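Local coordinates for protein chitosanase (Gynuella sunshinyii YC6258, PDB 6X2Q) that probably hydrolyses chitosan as a family 46 glycoside hydrolase and is seen here with a bound glucosamine oligosaccharide, at residues 124-128 / 129-133; 133-136 / 137-140; 179-182 / 183-187; 223-226 / 227-231. One frame throughout, in Å; residues are numbered along the deposited sequence.

Contact 1. Residues 124-128 / 129-133; sequences ERAAE and LGAQM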
# COMPACT_ATOMS: atom_id res chain seq x y z
N GLU A 124 14.03 -2.14 2.25
CA GLU A 124 15.21 -2.63 1.50
C GLU A 124 15.42 -1.71 0.30
O GLU A 124 16.54 -1.42 0.00
CB GLU A 124 15.05 -4.08 1.06
N ARG A 125 14.34 -1.27 -0.35
CA ARG A 125 14.55 -0.31 -1.43
C ARG A 125 15.18 0.97 -0.90
O ARG A 125 16.15 1.48 -1.47
CB ARG A 125 13.24 0.01 -2.15
CG ARG A 125 12.61 -1.18 -2.83
CD ARG A 125 13.34 -1.56 -4.08
NE ARG A 125 12.76 -2.76 -4.67
CZ ARG A 125 13.05 -3.21 -5.89
NH1 ARG A 125 13.91 -2.57 -6.68
NH2 ARG A 125 12.46 -4.32 -6.31
N ALA A 126 14.65 1.49 0.21
CA ALA A 126 15.19 2.71 0.78
C ALA A 126 16.68 2.57 1.07
O ALA A 126 17.47 3.46 0.74
CB ALA A 126 14.42 3.08 2.05
N ALA A 127 17.08 1.42 1.64
CA ALA A 127 18.49 1.22 1.99
C ALA A 127 19.36 1.18 0.74
O ALA A 127 20.45 1.76 0.72
CB ALA A 127 18.65 -0.07 2.80
N GLU A 128 18.90 0.49 -0.32
CA GLU A 128 19.63 0.50 -1.58
C GLU A 128 19.78 1.91 -2.14
O GLU A 128 20.82 2.26 -2.71
CB GLU A 128 18.93 -0.39 -2.60
CG GLU A 128 19.18 -1.86 -2.37
CD GLU A 128 18.09 -2.73 -2.95
OE1 GLU A 128 17.60 -3.64 -2.23
OE2 GLU A 128 17.73 -2.51 -4.13
N LEU A 129 18.74 2.74 -1.97
CA LEU A 129 18.81 4.12 -2.43
C LEU A 129 19.70 4.98 -1.54
O LEU A 129 20.08 6.09 -1.94
CB LEU A 129 17.41 4.74 -2.47
CG LEU A 129 16.45 4.26 -3.56
CD1 LEU A 129 15.03 4.69 -3.20
CD2 LEU A 129 16.87 4.83 -4.89
N GLY A 130 20.02 4.51 -0.34
CA GLY A 130 20.64 5.39 0.63
C GLY A 130 19.68 6.38 1.26
O GLY A 130 20.12 7.33 1.90
N ALA A 131 18.37 6.17 1.10
CA ALA A 131 17.39 7.12 1.62
C ALA A 131 17.40 7.10 3.15
O ALA A 131 17.37 6.04 3.77
CB ALA A 131 16.00 6.79 1.10
N GLN A 132 17.40 8.29 3.76
CA GLN A 132 17.47 8.35 5.21
C GLN A 132 16.41 9.22 5.86
O GLN A 132 16.28 9.18 7.09
CB GLN A 132 18.86 8.83 5.64
CG GLN A 132 19.92 7.78 5.30
CD GLN A 132 21.22 8.02 6.00
OE1 GLN A 132 22.04 8.80 5.52
NE2 GLN A 132 21.43 7.36 7.13
N MET A 133 15.65 9.99 5.11
CA MET A 133 14.62 10.77 5.76
C MET A 133 13.38 9.90 5.98
O MET A 133 12.95 9.20 5.06
CB MET A 133 14.26 12.00 4.92
CG MET A 133 15.48 12.80 4.44
SD MET A 133 15.02 14.38 3.68
CE MET A 133 14.10 13.79 2.23
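Leu129 and Ala126, with Gly130 and Ala131, form the Schellman motif that ends helix 104-129. Two backbone bonds reach back into the last turn: Ala131 N gives its hydrogen to Ala126 O at 2.9 Å, and Gly130 N gives its own to Ala127 O at 3.0 Å. Gly130 makes the turn with a positive phi of 75° and is the first residue to have left helical geometry. The preceding helical bond, Leu129 N to Arg125 O at 2.9 Å, is still regular.

Leu129 can be followed outward from the backbone. Its CB lies 3.5 Å from Ala126 O. With CG anti to its own carbonyl carbon (chi1 -71°), the chain folds back along the last turn, and CG comes to 3.5 Å from Arg125 O. CD1 stays near that same oxygen, Arg125 O, at 3.8 Å and also meets Trp180 of helix 177-193, while Ile160 of helix 156-167 and Ile170 of a loop pack on the leucine side chain from elsewhere in the fold.

Arg125 instead leads away from the turn, to a salt bridge between its NH2 and OE2 of Glu149, a residue of the glycan pocket; the Arg125 side chain is about 6 Å from a bound glucosamine. The end of this helix thus lies close to the sugar-binding cleft. Beyond the glycine, Ala131 CB settles against the helix, 4.1 Å from Ala126 CB.

Contact 2. Residues 133-136 / 137-140; sequences MPLT and LLAL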
# COMPACT_ATOMS: atom_id res chain seq x y z
N MET A 133 15.65 9.99 5.11
CA MET A 133 14.62 10.77 5.76
C MET A 133 13.38 9.90 5.98
O MET A 133 12.95 9.20 5.06
CB MET A 133 14.26 12.00 4.92
CG MET A 133 15.48 12.80 4.44
SD MET A 133 15.02 14.38 3.68
CE MET A 133 14.10 13.79 2.23
N PRO A 134 12.81 9.91 7.18
CA PRO A 134 11.58 9.13 7.41
C PRO A 134 10.47 9.37 6.38
O PRO A 134 9.74 8.43 6.02
CB PRO A 134 11.17 9.57 8.81
CG PRO A 134 12.49 9.91 9.49
CD PRO A 134 13.34 10.52 8.41
N LEU A 135 10.34 10.62 5.89
CA LEU A 135 9.31 10.93 4.90
C LEU A 135 9.53 10.14 3.61
O LEU A 135 8.56 9.63 3.02
CB LEU A 135 9.32 12.44 4.60
CG LEU A 135 8.35 12.90 3.51
CD1 LEU A 135 6.93 12.66 3.97
CD2 LEU A 135 8.53 14.36 3.16
N THR A 136 10.78 10.02 3.16
CA THR A 136 11.08 9.19 2.00
C THR A 136 10.67 7.73 2.23
O THR A 136 10.15 7.07 1.33
CB THR A 136 12.57 9.29 1.66
OG1 THR A 136 12.92 10.66 1.62
CG2 THR A 136 12.89 8.68 0.30
N LEU A 137 10.90 7.21 3.45
CA LEU A 137 10.50 5.83 3.75
C LEU A 137 8.98 5.69 3.69
O LEU A 137 8.46 4.70 3.16
CB LEU A 137 11.02 5.42 5.13
CG LEU A 137 12.46 4.89 5.25
CD1 LEU A 137 13.44 5.69 4.42
CD2 LEU A 137 12.93 4.84 6.72
N LEU A 138 8.26 6.67 4.23
CA LEU A 138 6.82 6.64 4.18
C LEU A 138 6.34 6.66 2.73
O LEU A 138 5.49 5.85 2.33
CB LEU A 138 6.27 7.82 4.97
CG LEU A 138 4.77 8.06 4.85
CD1 LEU A 138 3.99 6.88 5.42
CD2 LEU A 138 4.39 9.35 5.55
N ALA A 139 6.93 7.53 1.91
CA ALA A 139 6.54 7.63 0.51
C ALA A 139 6.80 6.34 -0.23
O ALA A 139 5.99 5.92 -1.06
CB ALA A 139 7.28 8.79 -0.16
N LEU A 140 7.93 5.69 0.04
CA LEU A 140 8.18 4.40 -0.61
C LEU A 140 7.21 3.34 -0.12
O LEU A 140 6.81 2.45 -0.89
CB LEU A 140 9.61 3.94 -0.38
CG LEU A 140 10.67 4.86 -1.00
CD1 LEU A 140 12.06 4.49 -0.45
CD2 LEU A 140 10.64 4.79 -2.51
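Leu137 N to Met133 O is the first of four successive i to i+4 backbone hydrogen bonds that wind the opening turns of helix 134-147, with Met133 at the N-cap. This first bond is the longest, 3.3 Å. Leu138 N to Pro134 O, Ala139 N to Leu135 O and Leu140 N to Thr136 O follow, each at 2.9 Å.

Carbon against carbonyl oxygen is the second kind of contact. Leu140 CG rests 3.3 Å from Thr136 O, brought there because chi1 (-64°) sets CG beside the backbone N. Leu137 does the same one turn earlier, its CD1 3.6 Å from Met133 O.

Apolar touches between side chains are looser. Leu135 CD1 and Leu138 CD2 stand 4.5 Å apart, and Thr136 CG2 is 4.3 Å from Leu140 CD1. Leu135 turns to Leu217 and Leu218 of helix 209-219, whereas Leu138 meets Ile14 and Ile15 of helix 5-20.

The polar exception is Thr136, whose OG1 hydrogen-bonds to Glu177 OE2, the oxygen that also accepts from Met133 N. One carboxylate thus satisfies both the N-cap amide and a buried hydroxyl, while the side chains of these opening turns, largely apolar, are left to face the neighbouring helices.

Contact 3. Residues 179-182 / 183-187; sequences RWLK and TFLKI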
# COMPACT_ATOMS: atom_id res chain seq x y z
N ARG A 179 15.51 16.44 -3.32
CA ARG A 179 15.31 16.54 -4.77
C ARG A 179 14.86 15.20 -5.34
O ARG A 179 13.94 15.14 -6.17
CB ARG A 179 16.60 17.02 -5.44
CG ARG A 179 16.41 17.52 -6.87
CD ARG A 179 17.55 18.42 -7.34
NE ARG A 179 18.57 17.63 -8.03
CZ ARG A 179 18.49 17.26 -9.30
NH1 ARG A 179 17.45 17.64 -10.03
NH2 ARG A 179 19.45 16.52 -9.85
N TRP A 180 15.51 14.11 -4.93
CA TRP A 180 15.11 12.78 -5.39
C TRP A 180 13.67 12.50 -5.00
O TRP A 180 12.89 11.99 -5.81
CB TRP A 180 16.04 11.71 -4.82
CG TRP A 180 15.82 10.34 -5.42
CD1 TRP A 180 16.59 9.74 -6.38
CD2 TRP A 180 14.79 9.40 -5.08
NE1 TRP A 180 16.09 8.49 -6.67
CE2 TRP A 180 14.98 8.26 -5.89
CE3 TRP A 180 13.71 9.42 -4.19
CZ2 TRP A 180 14.13 7.15 -5.84
CZ3 TRP A 180 12.87 8.31 -4.13
CH2 TRP A 180 13.08 7.20 -4.95
N LEU A 181 13.31 12.84 -3.76
CA LEU A 181 11.96 12.57 -3.26
C LEU A 181 10.92 13.41 -4.00
O LEU A 181 9.84 12.91 -4.31
CB LEU A 181 11.89 12.83 -1.75
CG LEU A 181 10.54 12.58 -1.04
CD1 LEU A 181 10.00 11.20 -1.37
CD2 LEU A 181 10.59 12.81 0.47
N LYS A 182 11.23 14.67 -4.29
CA LYS A 182 10.25 15.51 -4.98
C LYS A 182 9.99 14.98 -6.39
O LYS A 182 8.83 14.92 -6.84
CB LYS A 182 10.74 16.95 -5.03
CG LYS A 182 9.64 17.97 -5.26
CD LYS A 182 10.15 19.15 -6.04
CE LYS A 182 9.90 20.48 -5.32
NZ LYS A 182 10.07 21.64 -6.26
N THR A 183 11.05 14.56 -7.07
CA THR A 183 10.91 13.94 -8.38
C THR A 183 10.07 12.66 -8.29
O THR A 183 9.20 12.42 -9.14
CB THR A 183 12.30 13.65 -8.93
OG1 THR A 183 13.06 14.87 -8.95
CG2 THR A 183 12.22 13.10 -10.33
N PHE A 184 10.32 11.83 -7.27
CA PHE A 184 9.55 10.59 -7.12
C PHE A 184 8.07 10.88 -6.94
O PHE A 184 7.22 10.22 -7.54
CB PHE A 184 10.08 9.78 -5.93
CG PHE A 184 9.27 8.52 -5.65
CD1 PHE A 184 9.50 7.34 -6.37
CD2 PHE A 184 8.26 8.52 -4.69
CE1 PHE A 184 8.76 6.20 -6.11
CE2 PHE A 184 7.52 7.38 -4.43
CZ PHE A 184 7.77 6.22 -5.14
N LEU A 185 7.73 11.87 -6.11
CA LEU A 185 6.33 12.18 -5.88
C LEU A 185 5.66 12.69 -7.16
O LEU A 185 4.51 12.32 -7.45
CB LEU A 185 6.20 13.21 -4.75
CG LEU A 185 6.72 12.75 -3.38
CD1 LEU A 185 6.63 13.90 -2.35
CD2 LEU A 185 5.98 11.49 -2.91
N LYS A 186 6.37 13.49 -7.97
CA LYS A 186 5.79 14.01 -9.20
C LYS A 186 5.60 12.89 -10.22
O LYS A 186 4.58 12.84 -10.92
CB LYS A 186 6.66 15.12 -9.78
CG LYS A 186 6.63 16.39 -8.95
CD LYS A 186 7.21 17.59 -9.68
CE LYS A 186 8.69 17.42 -9.90
NZ LYS A 186 9.02 17.73 -11.33
N ILE A 187 6.59 12.00 -10.32
CA ILE A 187 6.46 10.83 -11.17
C ILE A 187 5.30 9.95 -10.70
O ILE A 187 4.52 9.45 -11.51
CB ILE A 187 7.80 10.07 -11.22
CG1 ILE A 187 8.78 10.85 -12.11
CG2 ILE A 187 7.59 8.62 -11.68
CD1 ILE A 187 10.16 10.26 -12.19
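Trp180 and Phe184, one turn apart on helix 177-193, lie side by side and point the same way. Both have CG anti to the backbone N (chi1 -171° and 176°), which carries the two rings off the same flank of the helix. Their planes are nearly parallel, at 9°, but the phenyl ring and the six-membered indole ring are offset so far that there is little overlap, with centroids 5.5 Å apart. The closest touch is Trp180 CZ3 to Phe184 CB, 3.6 Å, and Trp180 CH2 reaches Phe184 CD1 at 3.9 Å. A hydrogen bond from Trp180 NE1 to Thr164 OG1 of helix 156-167 helps fix the rotation of the indole.

Leu181 and Leu185 instead cross obliquely, Leu181 CD1 4.1 Å from Leu185 CG. Thr183 turns its hydroxyl back onto the helix: OG1 donates to Arg179 O at 2.9 Å, and Thr183 N reaches the same oxygen at 3.1 Å from the opposite face of its plane. The bent chains of Lys182 and Lys186 lie on the exposed side, with Lys182 NZ 6.5 Å from Lys186 NZ.

The pattern is that of an amphipathic helix, here with an aromatic and leucine flank turned to helices 134-147, 156-167 and 209-219 of a largely helical fold in the lysozyme clan.

Contact 4. Residues 223-226 / 227-231; sequences TDLH and PPIRI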
# COMPACT_ATOMS: atom_id res chain seq x y z
N THR A 223 10.33 16.29 6.99
CA THR A 223 10.96 15.12 6.41
C THR A 223 11.28 14.04 7.45
O THR A 223 11.69 12.94 7.07
CB THR A 223 12.25 15.52 5.70
OG1 THR A 223 13.15 16.05 6.68
CG2 THR A 223 11.97 16.57 4.61
N ASP A 224 11.14 14.36 8.73
CA ASP A 224 11.48 13.46 9.82
C ASP A 224 10.24 12.92 10.51
O ASP A 224 10.36 12.11 11.44
CB ASP A 224 12.40 14.18 10.83
CG ASP A 224 11.72 15.36 11.51
OD1 ASP A 224 10.90 16.07 10.86
OD2 ASP A 224 12.01 15.60 12.71
N LEU A 225 9.04 13.33 10.06
CA LEU A 225 7.78 12.78 10.54
C LEU A 225 7.65 12.96 12.05
O LEU A 225 7.42 12.01 12.80
CB LEU A 225 7.62 11.30 10.16
CG LEU A 225 7.53 10.98 8.66
CD1 LEU A 225 7.39 9.49 8.45
CD2 LEU A 225 6.38 11.75 8.01
N HIS A 226 7.84 14.19 12.50
CA HIS A 226 7.68 14.58 13.89
C HIS A 226 6.26 15.06 14.14
O HIS A 226 5.64 15.67 13.26
CB HIS A 226 8.67 15.68 14.25
CG HIS A 226 8.45 16.95 13.51
ND1 HIS A 226 9.19 17.31 12.40
CD2 HIS A 226 7.56 17.95 13.71
CE1 HIS A 226 8.77 18.48 11.96
NE2 HIS A 226 7.78 18.89 12.73
N PRO A 227 5.73 14.81 15.33
CA PRO A 227 4.37 15.23 15.65
C PRO A 227 4.33 16.72 15.95
O PRO A 227 5.36 17.32 16.28
CB PRO A 227 4.02 14.40 16.89
CG PRO A 227 5.34 14.18 17.56
CD PRO A 227 6.37 14.10 16.46
N PRO A 228 3.16 17.36 15.83
CA PRO A 228 1.95 16.71 15.29
C PRO A 228 1.95 16.72 13.77
O PRO A 228 2.54 17.62 13.16
CB PRO A 228 0.81 17.57 15.84
CG PRO A 228 1.41 18.94 15.91
CD PRO A 228 2.88 18.75 16.26
N ILE A 229 1.33 15.71 13.16
CA ILE A 229 1.19 15.64 11.71
C ILE A 229 -0.27 15.86 11.38
O ILE A 229 -1.15 15.17 11.91
CB ILE A 229 1.71 14.31 11.14
CG1 ILE A 229 3.22 14.21 11.35
CG2 ILE A 229 1.39 14.22 9.65
CD1 ILE A 229 3.86 13.00 10.69
N ARG A 230 -0.53 16.82 10.50
CA ARG A 230 -1.87 17.12 10.01
C ARG A 230 -2.04 16.45 8.65
O ARG A 230 -1.26 16.72 7.72
CB ARG A 230 -2.09 18.63 9.92
CG ARG A 230 -3.49 19.04 9.48
CD ARG A 230 -3.45 20.27 8.57
NE ARG A 230 -4.45 21.26 8.95
CZ ARG A 230 -5.56 21.52 8.25
NH1 ARG A 230 -5.81 20.86 7.12
NH2 ARG A 230 -6.42 22.43 8.69
N ILE A 231 -3.03 15.57 8.54
CA ILE A 231 -3.43 14.97 7.27
C ILE A 231 -4.88 15.33 7.02
O ILE A 231 -5.73 15.11 7.88
CB ILE A 231 -3.24 13.44 7.28
CG1 ILE A 231 -1.79 13.07 7.57
CG2 ILE A 231 -3.66 12.86 5.94
CD1 ILE A 231 -0.82 13.48 6.45
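Ile229 CD1 meets Leu225 CD2 at 3.9 Å, two branched side chains set slantwise across the bend that joins the loop to strand 229-231. On the same isoleucine, Ile229 CG1 comes within 3.4 Å of His226 O, so the side chain packs back against the backbone of the bend. On the outer side the edge of the His226 ring faces Pro227 O, with His226 CD2 3.4 Å from it.

A cis peptide bond between Pro227 and Pro228 bends the chain sharply just before the strand, which pairs with strand 238-240 in a two-stranded antiparallel sheet through Ile229 and Leu240.

The imidazole is held by a carboxylate from the same loop: His226 ND1 donates to Asp224 OD1 at 2.6 Å, with an N-H...O angle of 160°. The oxygen lies close to the ring plane and is met on the syn side of the carboxylate. A chi1 of 64° places the His226 ring beside its own backbone, and the chi2 twist of -100° then presents ND1 to Asp224. Farther out, Asn222 OD1 accepts from His226 N, Leu225 packs on Pro134 and Leu138 of helix 134-147, and Ile229 touches Leu10 of helix 5-20.

How the contacts relate
Contact 2 is buried, whereas contacts 1, 3 and 4 each include exposed residues and gather round it. Contact 1 runs straight into it through the shared Met133, and Ala126 CB packs 3.7 Å from Leu137 CD1 across the corner between helices 104-129 and 134-147. Contact 3 meets the same helix, Leu181 CD1 lying 3.8 Å from Ala139 CB, and also touches contact 1 directly, Trp180 CH2 on Leu129 CD1. Contact 4 reaches contact 2 through a probable backbone hydrogen bond, Leu135 N to Thr223 O, but does not touch contact 3. Regular helical bonding dominates contacts 2 and 3; contact 1 ends a helix with a glycine turn, and contact 4 has no hydrogen bond between its segments.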